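Local coordinates for aggregation suppressing protein (Salmonella enterica subsp. enterica serovar Typhimurium, PDB 4ZJ9) that probably acts as a small heat-shock chaperone of the Hsp20 family, keeping other proteins from aggregating under stress, at residues 43-51 against 57-65; 75-86 against 104-113. All blocks are in the same frame, centred on the assembly; numbering follows the deposited sequence.

Contact 1: 43-51 against 57-65; sequences ATPAYDLQK and YLLTVSVPG
Asp48 and Thr60 form a hydrogen-bonded pair near the middle of an antiparallel beta hairpin, strands 47-51 and 56-62, at one margin of the immunoglobulin-like sandwich of the alpha-crystallin domain. Asp48 N reaches Thr60 O at 2.8 Å and Thr60 N returns to Asp48 O at 2.9 Å. Gln50 and Leu58 exchange a second such pair of bonds, and Ser62 N reaches back to Ala46 O at 3.0 Å just before strand 47-51 begins.

Side chains sort by face. Tyr47, Leu49, Leu59 and Val61 share one face; Leu59 and Val61, both buried, pack on strand 107-112, and their aliphatic branches suit this interior. Tyr47 has its CG between the backbone N and the carbonyl carbon (chi1 70°), which stands the ring off the sheet, away from strand 56-62; CD2 still meets Leu59 CD1 at 3.8 Å. That ring packs edge-to-face with Phe111 and also meets Tyr99 of the second subunit. Pro45, which has no backbone N-H to be paired, precedes the strand and sets CB 3.7 Å from Val61 CG1.

On the other face, Asp48 points its carboxylate away from Thr60 and uses OD1 to accept Ile102 N of the second subunit. A strand of that subunit also pairs with Asp48, Leu49 and Gln50, carrying the sheet across the dimer interface. Along its other edge, strand 56-62 is hydrogen-bonded to strand 128-134.

Gln50 runs alongside Leu58 in the same direction, with OE1 3.7 Å from Leu58 CD2. Its amide end gathers a water shared by three oxygens: Gln50 OE1 at 2.6 Å, the backbone Leu58 O, and Thr60 OG1 at 2.8 Å.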
ATOM      1  N   ALA A  43     -10.619   4.932  10.449  1.00 98.52           N
ATOM      2  CA  ALA A  43      -9.999   4.785   9.081  1.00 96.90           C
ATOM      3  C   ALA A  43      -9.836   3.302   8.728  1.00 82.45           C
ATOM      4  O   ALA A  43      -8.954   2.602   9.256  1.00 89.60           O
ATOM      5  CB  ALA A  43      -8.656   5.512   9.003  1.00101.14           C
ATOM      6  N   THR A  44     -10.721   2.823   7.851  1.00 65.70           N
ATOM      7  CA  THR A  44     -10.684   1.432   7.385  1.00 51.99           C
ATOM      8  C   THR A  44     -10.024   1.354   6.000  1.00 50.02           C
ATOM      9  O   THR A  44     -10.142   2.283   5.177  1.00 43.89           O
ATOM     10  CB  THR A  44     -12.089   0.795   7.304  1.00 56.16           C
ATOM     11  OG1 THR A  44     -12.904   1.488   6.347  1.00 50.36           O
ATOM     12  CG2 THR A  44     -12.786   0.811   8.669  1.00 69.82           C
ATOM     13  N   PRO A  45      -9.325   0.258   5.726  1.00 49.68           N
ATOM     14  CA  PRO A  45      -8.651   0.207   4.449  1.00 44.17           C
ATOM     15  C   PRO A  45      -9.565   0.281   3.290  1.00 42.85           C
ATOM     16  O   PRO A  45     -10.659  -0.333   3.273  1.00 41.81           O
ATOM     17  CB  PRO A  45      -7.918  -1.151   4.488  1.00 46.28           C
ATOM     18  CG  PRO A  45      -7.887  -1.553   5.900  1.00 49.44           C
ATOM     19  CD  PRO A  45      -9.156  -0.999   6.483  1.00 46.54           C
ATOM     20  N   ALA A  46      -9.126   0.998   2.261  1.00 37.01           N
ATOM     21  CA  ALA A  46      -9.819   0.987   1.004  1.00 35.64           C
ATOM     22  C   ALA A  46      -9.855  -0.430   0.447  1.00 31.47           C
ATOM     23  O   ALA A  46      -8.942  -1.210   0.679  1.00 40.80           O
ATOM     24  CB  ALA A  46      -9.098   1.946   0.039  1.00 41.92           C
ATOM     25  N   TYR A  47     -10.878  -0.774  -0.277  1.00 34.81           N
ATOM     26  CA  TYR A  47     -10.921  -2.036  -0.950  1.00 36.17           C
ATOM     27  C   TYR A  47     -11.653  -1.921  -2.301  1.00 35.74           C
ATOM     28  O   TYR A  47     -12.381  -0.941  -2.600  1.00 36.81           O
ATOM     29  CB  TYR A  47     -11.523  -3.147  -0.047  1.00 34.90           C
ATOM     30  CG  TYR A  47     -13.023  -2.983   0.219  1.00 37.37           C
ATOM     31  CD1 TYR A  47     -13.484  -2.244   1.292  1.00 38.52           C
ATOM     32  CD2 TYR A  47     -13.984  -3.598  -0.616  1.00 39.07           C
ATOM     33  CE1 TYR A  47     -14.847  -2.053   1.507  1.00 40.94           C
ATOM     34  CE2 TYR A  47     -15.348  -3.453  -0.386  1.00 41.80           C
ATOM     35  CZ  TYR A  47     -15.776  -2.659   0.658  1.00 45.79           C
ATOM     36  OH  TYR A  47     -17.130  -2.539   0.891  1.00 53.01           O
ATOM     37  N   ASP A  48     -11.459  -2.944  -3.109  1.00 32.18           N
ATOM     38  CA  ASP A  48     -12.139  -3.093  -4.356  1.00 32.84           C
ATOM     39  C   ASP A  48     -12.804  -4.443  -4.256  1.00 34.61           C
ATOM     40  O   ASP A  48     -12.289  -5.374  -3.616  1.00 35.52           O
ATOM     41  CB  ASP A  48     -11.170  -3.206  -5.516  1.00 36.45           C
ATOM     42  CG  ASP A  48     -10.523  -1.877  -5.906  1.00 36.82           C
ATOM     43  OD1 ASP A  48     -10.983  -0.769  -5.479  1.00 34.26           O
ATOM     44  OD2 ASP A  48      -9.517  -1.971  -6.628  1.00 37.42           O
ATOM     45  N   LEU A  49     -13.912  -4.582  -4.980  1.00 36.52           N
ATOM     46  CA  LEU A  49     -14.579  -5.872  -5.095  1.00 36.99           C
ATOM     47  C   LEU A  49     -14.921  -6.080  -6.516  1.00 36.32           C
ATOM     48  O   LEU A  49     -15.604  -5.234  -7.144  1.00 39.74           O
ATOM     49  CB  LEU A  49     -15.836  -5.909  -4.195  1.00 41.44           C
ATOM     50  CG  LEU A  49     -16.554  -7.255  -4.148  1.00 45.92           C
ATOM     51  CD1 LEU A  49     -15.707  -8.362  -3.516  1.00 48.04           C
ATOM     52  CD2 LEU A  49     -17.845  -6.998  -3.375  1.00 54.41           C
ATOM     53  N   GLN A  50     -14.400  -7.148  -7.073  1.00 34.90           N
ATOM     54  CA  GLN A  50     -14.707  -7.458  -8.435  1.00 36.55           C
ATOM     55  C   GLN A  50     -15.386  -8.792  -8.566  1.00 40.16           C
ATOM     56  O   GLN A  50     -15.257  -9.655  -7.715  1.00 40.35           O
ATOM     57  CB  GLN A  50     -13.399  -7.541  -9.247  1.00 41.84           C
ATOM     58  CG  GLN A  50     -12.696  -6.218  -9.385  1.00 44.09           C
ATOM     59  CD  GLN A  50     -11.212  -6.414  -9.769  1.00 46.52           C
ATOM     60  OE1 GLN A  50     -10.364  -6.442  -8.923  1.00 46.53           O
ATOM     61  NE2 GLN A  50     -10.946  -6.628 -11.044  1.00 51.03           N
ATOM     62  N   LYS A  51     -16.120  -8.936  -9.662  1.00 41.83           N
ATOM     63  CA  LYS A  51     -16.830 -10.157 -10.066  1.00 47.27           C
ATOM     64  C   LYS A  51     -16.086 -10.675 -11.358  1.00 58.71           C
ATOM     65  O   LYS A  51     -16.190 -10.045 -12.414  1.00 68.67           O
ATOM     66  CB  LYS A  51     -18.310  -9.766 -10.287  1.00 50.85           C
ATOM     67  CG  LYS A  51     -19.320 -10.876 -10.524  1.00 57.43           C
ATOM     68  CD  LYS A  51     -20.782 -10.331 -10.465  1.00 65.66           C
ATOM     69  CE  LYS A  51     -21.039  -9.195 -11.488  1.00 73.85           C
ATOM     70  NZ  LYS A  51     -22.475  -8.786 -11.716  1.00 77.15           N
ATOM     71  N   TYR A  57     -15.572 -14.043  -7.088  1.00 59.92           N
ATOM     72  CA  TYR A  57     -15.328 -12.683  -6.688  1.00 52.19           C
ATOM     73  C   TYR A  57     -13.837 -12.517  -6.359  1.00 45.43           C
ATOM     74  O   TYR A  57     -13.175 -13.442  -6.027  1.00 42.10           O
ATOM     75  CB  TYR A  57     -16.188 -12.326  -5.479  1.00 52.60           C
ATOM     76  CG  TYR A  57     -17.672 -12.491  -5.701  1.00 56.27           C
ATOM     77  CD1 TYR A  57     -18.319 -13.712  -5.444  1.00 62.18           C
ATOM     78  CD2 TYR A  57     -18.431 -11.440  -6.171  1.00 53.40           C
ATOM     79  CE1 TYR A  57     -19.684 -13.861  -5.675  1.00 63.55           C
ATOM     80  CE2 TYR A  57     -19.790 -11.574  -6.388  1.00 60.19           C
ATOM     81  CZ  TYR A  57     -20.417 -12.776  -6.153  1.00 62.58           C
ATOM     82  OH  TYR A  57     -21.763 -12.839  -6.407  1.00 71.84           O
ATOM     83  N   LEU A  58     -13.329 -11.305  -6.504  1.00 39.53           N
ATOM     84  CA  LEU A  58     -11.982 -10.943  -6.068  1.00 38.21           C
ATOM     85  C   LEU A  58     -12.092  -9.739  -5.187  1.00 33.70           C
ATOM     86  O   LEU A  58     -12.570  -8.698  -5.605  1.00 30.86           O
ATOM     87  CB  LEU A  58     -11.023 -10.690  -7.209  1.00 43.55           C
ATOM     88  CG  LEU A  58      -9.599 -10.302  -6.729  1.00 43.01           C
ATOM     89  CD1 LEU A  58      -8.836 -11.490  -6.156  1.00 41.75           C
ATOM     90  CD2 LEU A  58      -8.786  -9.636  -7.846  1.00 47.12           C
ATOM     91  N   LEU A  59     -11.661  -9.908  -3.949  1.00 32.18           N
ATOM     92  CA  LEU A  59     -11.609  -8.827  -2.997  1.00 32.52           C
ATOM     93  C   LEU A  59     -10.170  -8.355  -2.930  1.00 29.68           C
ATOM     94  O   LEU A  59      -9.225  -9.153  -2.750  1.00 31.00           O
ATOM     95  CB  LEU A  59     -12.049  -9.337  -1.616  1.00 37.03           C
ATOM     96  CG  LEU A  59     -11.814  -8.364  -0.483  1.00 35.96           C
ATOM     97  CD1 LEU A  59     -12.729  -7.162  -0.625  1.00 35.75           C
ATOM     98  CD2 LEU A  59     -12.049  -9.137   0.806  1.00 41.26           C
ATOM     99  N   THR A  60      -9.983  -7.062  -3.085  1.00 31.97           N
ATOM    100  CA  THR A  60      -8.655  -6.471  -2.929  1.00 28.01           C
ATOM    101  C   THR A  60      -8.667  -5.450  -1.821  1.00 26.50           C
ATOM    102  O   THR A  60      -9.414  -4.456  -1.873  1.00 32.92           O
ATOM    103  CB  THR A  60      -8.240  -5.783  -4.290  1.00 32.37           C
ATOM    104  OG1 THR A  60      -8.194  -6.803  -5.284  1.00 36.44           O
ATOM    105  CG2 THR A  60      -6.885  -5.156  -4.206  1.00 35.53           C
ATOM    106  N   VAL A  61      -7.816  -5.663  -0.817  1.00 26.28           N
ATOM    107  CA  VAL A  61      -7.735  -4.728   0.277  1.00 27.39           C
ATOM    108  C   VAL A  61      -6.370  -4.026   0.245  1.00 27.78           C
ATOM    109  O   VAL A  61      -5.338  -4.669   0.116  1.00 29.37           O
ATOM    110  CB  VAL A  61      -7.908  -5.450   1.618  1.00 28.67           C
ATOM    111  CG1 VAL A  61      -8.024  -4.448   2.769  1.00 30.65           C
ATOM    112  CG2 VAL A  61      -9.152  -6.300   1.566  1.00 31.90           C
ATOM    113  N   SER A  62      -6.409  -2.694   0.370  1.00 28.64           N
ATOM    114  CA  SER A  62      -5.181  -1.855   0.378  1.00 28.30           C
ATOM    115  C   SER A  62      -4.564  -1.920   1.788  1.00 31.81           C
ATOM    116  O   SER A  62      -5.172  -1.434   2.734  1.00 32.66           O
ATOM    117  CB  SER A  62      -5.462  -0.399   0.044  1.00 30.77           C
ATOM    118  OG  SER A  62      -4.204   0.345  -0.028  1.00 32.40           O
ATOM    119  N   VAL A  63      -3.409  -2.576   1.919  1.00 30.70           N
ATOM    120  CA  VAL A  63      -2.802  -2.787   3.211  1.00 32.31           C
ATOM    121  C   VAL A  63      -1.272  -2.514   3.119  1.00 31.56           C
ATOM    122  O   VAL A  63      -0.456  -3.400   3.402  1.00 32.38           O
ATOM    123  CB  VAL A  63      -3.084  -4.185   3.787  1.00 31.42           C
ATOM    124  CG1 VAL A  63      -4.530  -4.256   4.309  1.00 37.18           C
ATOM    125  CG2 VAL A  63      -2.759  -5.223   2.776  1.00 33.22           C
ATOM    126  N   PRO A  64      -0.883  -1.261   2.757  1.00 30.37           N
ATOM    127  CA  PRO A  64       0.562  -1.034   2.553  1.00 29.26           C
ATOM    128  C   PRO A  64       1.255  -1.068   3.906  1.00 32.53           C
ATOM    129  O   PRO A  64       0.662  -0.626   4.911  1.00 30.87           O
ATOM    130  CB  PRO A  64       0.595   0.333   1.909  1.00 31.75           C
ATOM    131  CG  PRO A  64      -0.680   1.025   2.329  1.00 33.40           C
ATOM    132  CD  PRO A  64      -1.676  -0.102   2.364  1.00 33.47           C
ATOM    133  N   GLY A  65       2.460  -1.632   3.945  1.00 34.91           N
ATOM    134  CA  GLY A  65       3.191  -1.781   5.196  1.00 37.54           C
ATOM    135  C   GLY A  65       2.769  -2.878   6.154  1.00 36.24           C
ATOM    136  O   GLY A  65       3.394  -3.096   7.217  1.00 37.10           O
TER
HETATM  137  O   HOH W   1     -10.809  -6.598  -6.347  1.00 38.85           O

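Contact 2: 75-86 against 104-113; sequences TVGGNLNITGKH and KADFQLSFSL
Asn79 with Ser112 and Asn81 with Ser110 make the side-chain hydrogen bonds of this antiparallel pairing, each between neighbours in a non-hydrogen-bonded pair. Ser112 OG donates to Asn79 OD1 at 2.6 Å, almost straight in line with the amide C=O (176°). Ser110 OG gives its proton to Asn81 OD1 at 2.5 Å, arriving 23° from the amide plane. A short hydroxyl opposite an asparagine lets the two meet without leaving the sheet surface. Thr83 continues this polar row, its OG1 lying 3.6 Å from Gln108 CG, a van der Waals contact of the hydroxyl oxygen with a methylene carbon.

Backbone bonds come in reciprocal pairs at Leu80 with Phe111, Ile82 with Leu109, and Gly84 with Phe107. They join strand 79-84 to strand 107-112 in the three-stranded sheet of the alpha-crystallin sandwich. Strand 71-76 completes that sheet through a type I' turn from Val76 to Asn79, whose positive phi angles are readily taken by Gly77 and Gly78. Beyond the strand, Leu113 N bonds to Gly78 O at 2.9 Å.

Apolar contacts occupy the inward face. Ile82 CG2 lies beside the Phe107 ring, 4.1 Å from CE2, the two side chains pointing the same way. Leu113 serves two neighbours: CD2 meets Leu80 CB at 3.9 Å, while CD1 touches Thr75 CG2 at 3.7 Å. Leu80 and Leu113 also rest on Ile133 of the facing sheet.

The aromatic contact is a CH-pi interaction. With CG between backbone N and carbonyl carbon (chi1 64°), Phe107 folds its ring over the neighbouring strand, and Gly84, lacking a side chain, lets it settle on the backbone, CA lying 4.0 Å from the ring centroid.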
ATOM      1  N   THR A  75     -13.335 -17.559   7.957  1.00 53.40           N
ATOM      2  CA  THR A  75     -14.739 -17.693   7.554  1.00 53.46           C
ATOM      3  C   THR A  75     -15.464 -18.189   8.828  1.00 57.44           C
ATOM      4  O   THR A  75     -15.088 -19.180   9.405  1.00 62.94           O
ATOM      5  CB  THR A  75     -14.843 -18.690   6.377  1.00 58.84           C
ATOM      6  OG1 THR A  75     -13.908 -19.752   6.595  1.00 79.67           O
ATOM      7  CG2 THR A  75     -14.427 -18.053   5.039  1.00 51.85           C
ATOM      8  N   VAL A  76     -16.445 -17.442   9.294  1.00 58.15           N
ATOM      9  CA  VAL A  76     -17.156 -17.743  10.508  1.00 66.22           C
ATOM     10  C   VAL A  76     -18.648 -17.422  10.344  1.00 68.67           C
ATOM     11  O   VAL A  76     -19.023 -16.284  10.075  1.00 71.98           O
ATOM     12  CB  VAL A  76     -16.532 -16.941  11.649  1.00 72.05           C
ATOM     13  CG1 VAL A  76     -17.566 -16.504  12.680  1.00 82.24           C
ATOM     14  CG2 VAL A  76     -15.433 -17.764  12.285  1.00 76.67           C
ATOM     15  N   GLY A  77     -19.504 -18.431  10.521  1.00 78.95           N
ATOM     16  CA  GLY A  77     -20.960 -18.235  10.466  1.00 77.70           C
ATOM     17  C   GLY A  77     -21.394 -17.611   9.151  1.00 73.44           C
ATOM     18  O   GLY A  77     -22.301 -16.749   9.100  1.00 74.60           O
ATOM     19  N   GLY A  78     -20.731 -18.037   8.078  1.00 62.98           N
ATOM     20  CA  GLY A  78     -21.061 -17.526   6.751  1.00 64.90           C
ATOM     21  C   GLY A  78     -20.483 -16.159   6.382  1.00 55.14           C
ATOM     22  O   GLY A  78     -20.718 -15.686   5.279  1.00 59.48           O
ATOM     23  N   ASN A  79     -19.785 -15.500   7.308  1.00 53.89           N
ATOM     24  CA  ASN A  79     -19.074 -14.254   6.971  1.00 55.20           C
ATOM     25  C   ASN A  79     -17.535 -14.449   6.907  1.00 48.19           C
ATOM     26  O   ASN A  79     -16.952 -15.205   7.658  1.00 46.74           O
ATOM     27  CB  ASN A  79     -19.516 -13.083   7.890  1.00 58.46           C
ATOM     28  CG  ASN A  79     -21.058 -12.950   7.968  1.00 67.25           C
ATOM     29  OD1 ASN A  79     -21.746 -12.786   6.954  1.00 62.78           O
ATOM     30  ND2 ASN A  79     -21.593 -13.036   9.174  1.00 73.29           N
ATOM     31  N   LEU A  80     -16.933 -13.743   5.953  1.00 46.79           N
ATOM     32  CA  LEU A  80     -15.481 -13.643   5.752  1.00 44.00           C
ATOM     33  C   LEU A  80     -15.043 -12.434   6.514  1.00 44.76           C
ATOM     34  O   LEU A  80     -15.541 -11.323   6.243  1.00 46.22           O
ATOM     35  CB  LEU A  80     -15.167 -13.408   4.276  1.00 45.74           C
ATOM     36  CG  LEU A  80     -13.704 -13.070   3.975  1.00 47.00           C
ATOM     37  CD1 LEU A  80     -12.786 -14.200   4.435  1.00 49.87           C
ATOM     38  CD2 LEU A  80     -13.555 -12.831   2.496  1.00 47.94           C
ATOM     39  N   ASN A  81     -14.096 -12.647   7.432  1.00 41.64           N
ATOM     40  CA  ASN A  81     -13.598 -11.610   8.299  1.00 44.90           C
ATOM     41  C   ASN A  81     -12.123 -11.460   8.017  1.00 43.05           C
ATOM     42  O   ASN A  81     -11.380 -12.457   7.996  1.00 41.25           O
ATOM     43  CB  ASN A  81     -13.833 -11.938   9.765  1.00 48.52           C
ATOM     44  CG  ASN A  81     -15.312 -11.953  10.118  1.00 56.66           C
ATOM     45  OD1 ASN A  81     -16.102 -11.053   9.694  1.00 57.24           O
ATOM     46  ND2 ASN A  81     -15.712 -12.972  10.878  1.00 69.15           N
ATOM     47  N   ILE A  82     -11.735 -10.241   7.720  1.00 42.32           N
ATOM     48  CA  ILE A  82     -10.349  -9.899   7.485  1.00 44.14           C
ATOM     49  C   ILE A  82      -9.938  -8.942   8.591  1.00 44.03           C
ATOM     50  O   ILE A  82     -10.462  -7.842   8.684  1.00 44.73           O
ATOM     51  CB  ILE A  82     -10.157  -9.158   6.148  1.00 46.34           C
ATOM     52  CG1 ILE A  82     -10.881  -9.812   4.964  1.00 50.25           C
ATOM     53  CG2 ILE A  82      -8.641  -8.894   5.895  1.00 49.94           C
ATOM     54  CD1 ILE A  82     -10.386 -11.160   4.571  1.00 59.88           C
ATOM     55  N   THR A  83      -8.967  -9.340   9.399  1.00 44.41           N
ATOM     56  CA  THR A  83      -8.569  -8.560  10.569  1.00 48.56           C
ATOM     57  C   THR A  83      -7.114  -8.201  10.502  1.00 47.20           C
ATOM     58  O   THR A  83      -6.267  -9.052  10.316  1.00 47.19           O
ATOM     59  CB  THR A  83      -8.753  -9.380  11.856  1.00 50.63           C
ATOM     60  OG1 THR A  83     -10.083  -9.896  11.878  1.00 60.23           O
ATOM     61  CG2 THR A  83      -8.508  -8.519  13.081  1.00 55.45           C
ATOM     62  N   GLY A  84      -6.821  -6.942  10.696  1.00 46.85           N
ATOM     63  CA  GLY A  84      -5.470  -6.478  10.797  1.00 43.65           C
ATOM     64  C   GLY A  84      -5.258  -6.014  12.203  1.00 50.18           C
ATOM     65  O   GLY A  84      -5.977  -5.113  12.703  1.00 50.67           O
ATOM     66  N   LYS A  85      -4.271  -6.626  12.851  1.00 46.19           N
ATOM     67  CA  LYS A  85      -3.940  -6.258  14.210  1.00 54.86           C
ATOM     68  C   LYS A  85      -2.468  -5.961  14.248  1.00 57.37           C
ATOM     69  O   LYS A  85      -1.622  -6.862  14.184  1.00 51.18           O
ATOM     70  CB  LYS A  85      -4.360  -7.290  15.276  1.00 58.91           C
ATOM     71  CG  LYS A  85      -5.803  -7.044  15.745  1.00 71.73           C
ATOM     72  CD  LYS A  85      -6.267  -8.137  16.703  1.00 84.18           C
ATOM     73  CE  LYS A  85      -7.779  -8.370  16.677  1.00 91.33           C
ATOM     74  NZ  LYS A  85      -8.151  -9.624  17.400  1.00100.23           N
ATOM     75  N   HIS A  86      -2.225  -4.655  14.313  1.00 68.23           N
ATOM     76  CA  HIS A  86      -0.919  -4.096  14.136  1.00 85.82           C
ATOM     77  C   HIS A  86      -0.156  -4.219  15.437  1.00 93.09           C
ATOM     78  O   HIS A  86      -0.637  -3.963  16.563  1.00 88.49           O
ATOM     79  CB  HIS A  86      -0.930  -2.663  13.509  1.00 88.00           C
ATOM     80  CG  HIS A  86      -1.160  -1.565  14.489  1.00 99.18           C
ATOM     81  ND1 HIS A  86      -2.314  -1.454  15.232  1.00107.66           N
ATOM     82  CD2 HIS A  86      -0.378  -0.523  14.852  1.00107.48           C
ATOM     83  CE1 HIS A  86      -2.232  -0.400  16.022  1.00111.95           C
ATOM     84  NE2 HIS A  86      -1.065   0.183  15.811  1.00112.48           N
ATOM     85  N   LYS A 104      -1.275   3.789  10.312  1.00 53.95           N
ATOM     86  CA  LYS A 104      -1.536   2.358  10.279  1.00 60.64           C
ATOM     87  C   LYS A 104      -2.358   2.038  11.565  1.00 59.64           C
ATOM     88  O   LYS A 104      -1.925   2.288  12.693  1.00 60.42           O
ATOM     89  CB  LYS A 104      -0.209   1.591  10.186  1.00 69.15           C
ATOM     90  CG  LYS A 104      -0.323   0.101   9.835  1.00 69.44           C
ATOM     91  CD  LYS A 104       1.046  -0.596   9.862  1.00 65.05           C
ATOM     92  CE  LYS A 104       0.977  -2.044  10.330  1.00 62.77           C
ATOM     93  NZ  LYS A 104       2.255  -2.735   9.960  1.00 60.25           N
ATOM     94  N   ALA A 105      -3.577   1.580  11.350  1.00 54.61           N
ATOM     95  CA  ALA A 105      -4.536   1.337  12.397  1.00 53.88           C
ATOM     96  C   ALA A 105      -5.189  -0.008  12.169  1.00 52.97           C
ATOM     97  O   ALA A 105      -5.458  -0.379  11.026  1.00 51.94           O
ATOM     98  CB  ALA A 105      -5.585   2.442  12.382  1.00 60.48           C
ATOM     99  N   ASP A 106      -5.433  -0.723  13.261  1.00 53.37           N
ATOM    100  CA  ASP A 106      -6.087  -2.023  13.225  1.00 57.63           C
ATOM    101  C   ASP A 106      -7.456  -1.878  12.575  1.00 59.48           C
ATOM    102  O   ASP A 106      -8.106  -0.822  12.671  1.00 53.06           O
ATOM    103  CB  ASP A 106      -6.222  -2.576  14.655  1.00 63.33           C
ATOM    104  CG  ASP A 106      -4.879  -2.864  15.308  1.00 61.09           C
ATOM    105  OD1 ASP A 106      -3.863  -2.692  14.604  1.00 59.12           O
ATOM    106  OD2 ASP A 106      -4.833  -3.302  16.484  1.00 67.08           O
ATOM    107  N   PHE A 107      -7.908  -2.929  11.895  1.00 54.20           N
ATOM    108  CA  PHE A 107      -9.183  -2.872  11.200  1.00 48.83           C
ATOM    109  C   PHE A 107      -9.846  -4.235  11.162  1.00 50.33           C
ATOM    110  O   PHE A 107      -9.226  -5.245  11.483  1.00 44.84           O
ATOM    111  CB  PHE A 107      -8.978  -2.392   9.772  1.00 49.67           C
ATOM    112  CG  PHE A 107      -8.148  -3.328   8.937  1.00 47.15           C
ATOM    113  CD1 PHE A 107      -6.766  -3.189   8.863  1.00 45.86           C
ATOM    114  CD2 PHE A 107      -8.757  -4.325   8.191  1.00 45.31           C
ATOM    115  CE1 PHE A 107      -6.019  -4.040   8.061  1.00 41.98           C
ATOM    116  CE2 PHE A 107      -8.017  -5.162   7.382  1.00 41.71           C
ATOM    117  CZ  PHE A 107      -6.638  -5.048   7.361  1.00 42.71           C
ATOM    118  N   GLN A 108     -11.111  -4.245  10.791  1.00 50.56           N
ATOM    119  CA  GLN A 108     -11.823  -5.451  10.540  1.00 57.29           C
ATOM    120  C   GLN A 108     -12.870  -5.175   9.485  1.00 55.82           C
ATOM    121  O   GLN A 108     -13.751  -4.302   9.639  1.00 58.33           O
ATOM    122  CB  GLN A 108     -12.455  -6.031  11.798  1.00 64.15           C
ATOM    123  CG  GLN A 108     -12.768  -7.507  11.598  1.00 74.59           C
ATOM    124  CD  GLN A 108     -14.053  -7.938  12.244  1.00 76.46           C
ATOM    125  OE1 GLN A 108     -15.133  -7.489  11.844  1.00 79.06           O
ATOM    126  NE2 GLN A 108     -13.949  -8.808  13.245  1.00 78.80           N
ATOM    127  N   LEU A 109     -12.723  -5.915   8.389  1.00 45.11           N
ATOM    128  CA  LEU A 109     -13.640  -5.899   7.301  1.00 48.21           C
ATOM    129  C   LEU A 109     -14.425  -7.204   7.372  1.00 46.72           C
ATOM    130  O   LEU A 109     -13.890  -8.190   7.771  1.00 46.43           O
ATOM    131  CB  LEU A 109     -12.887  -5.746   5.988  1.00 48.20           C
ATOM    132  CG  LEU A 109     -12.083  -4.460   5.861  1.00 52.49           C
ATOM    133  CD1 LEU A 109     -11.445  -4.477   4.505  1.00 53.15           C
ATOM    134  CD2 LEU A 109     -12.969  -3.216   5.966  1.00 51.91           C
ATOM    135  N   SER A 110     -15.708  -7.166   7.023  1.00 49.08           N
ATOM    136  CA  SER A 110     -16.615  -8.342   7.079  1.00 47.80           C
ATOM    137  C   SER A 110     -17.407  -8.424   5.818  1.00 45.68           C
ATOM    138  O   SER A 110     -17.934  -7.401   5.330  1.00 48.70           O
ATOM    139  CB  SER A 110     -17.537  -8.217   8.276  1.00 53.80           C
ATOM    140  OG  SER A 110     -16.839  -8.644   9.441  1.00 58.67           O
ATOM    141  N   PHE A 111     -17.417  -9.585   5.200  1.00 45.18           N
ATOM    142  CA  PHE A 111     -18.203  -9.773   3.949  1.00 46.97           C
ATOM    143  C   PHE A 111     -18.991 -11.033   4.031  1.00 50.22           C
ATOM    144  O   PHE A 111     -18.430 -12.107   4.256  1.00 49.91           O
ATOM    145  CB  PHE A 111     -17.297  -9.783   2.693  1.00 51.48           C
ATOM    146  CG  PHE A 111     -16.384  -8.587   2.595  1.00 50.83           C
ATOM    147  CD1 PHE A 111     -15.171  -8.570   3.286  1.00 49.37           C
ATOM    148  CD2 PHE A 111     -16.764  -7.464   1.855  1.00 57.27           C
ATOM    149  CE1 PHE A 111     -14.341  -7.466   3.230  1.00 55.39           C
ATOM    150  CE2 PHE A 111     -15.936  -6.355   1.788  1.00 59.61           C
ATOM    151  CZ  PHE A 111     -14.724  -6.346   2.490  1.00 57.08           C
ATOM    152  N   SER A 112     -20.308 -10.922   3.876  1.00 47.97           N
ATOM    153  CA  SER A 112     -21.176 -12.118   3.879  1.00 48.55           C
ATOM    154  C   SER A 112     -20.842 -12.923   2.618  1.00 49.79           C
ATOM    155  O   SER A 112     -20.659 -12.362   1.536  1.00 52.59           O
ATOM    156  CB  SER A 112     -22.679 -11.744   3.916  1.00 54.95           C
ATOM    157  OG  SER A 112     -23.324 -12.514   4.924  1.00 64.07           O
ATOM    158  N   LEU A 113     -20.650 -14.217   2.786  1.00 45.92           N
ATOM    159  CA  LEU A 113     -20.420 -15.096   1.671  1.00 45.92           C
ATOM    160  C   LEU A 113     -21.764 -15.725   1.223  1.00 53.99           C
ATOM    161  O   LEU A 113     -22.524 -16.260   2.016  1.00 55.94           O
ATOM    162  CB  LEU A 113     -19.466 -16.185   2.045  1.00 47.05           C
ATOM    163  CG  LEU A 113     -18.053 -15.735   2.471  1.00 48.84           C
ATOM    164  CD1 LEU A 113     -17.247 -16.950   2.899  1.00 58.70           C
ATOM    165  CD2 LEU A 113     -17.337 -14.960   1.382  1.00 52.08           C
TER

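In the fold
Contacts 1 and 2 belong to opposing sheets of one beta sandwich, their centres about 11 Å apart. Contact 1 joins sequence-adjacent strands of a hairpin, whereas contact 2 pairs strands separated by a long connection. Each turns one apolar face inward, and these faces meet: Pro45 packs on Phe107, Leu59 on Phe111, and Gly65 O probably accepts a hydrogen bond from Lys104 NZ. The outer faces differ. No touching residue of contact 1 is exposed, and the Asp48 carboxylate and the strand edge serve the dimer; in contact 2, many touching residues are exposed, among them Ser110 and Ser112, and the asparagine and serine row is untouched by the second subunit.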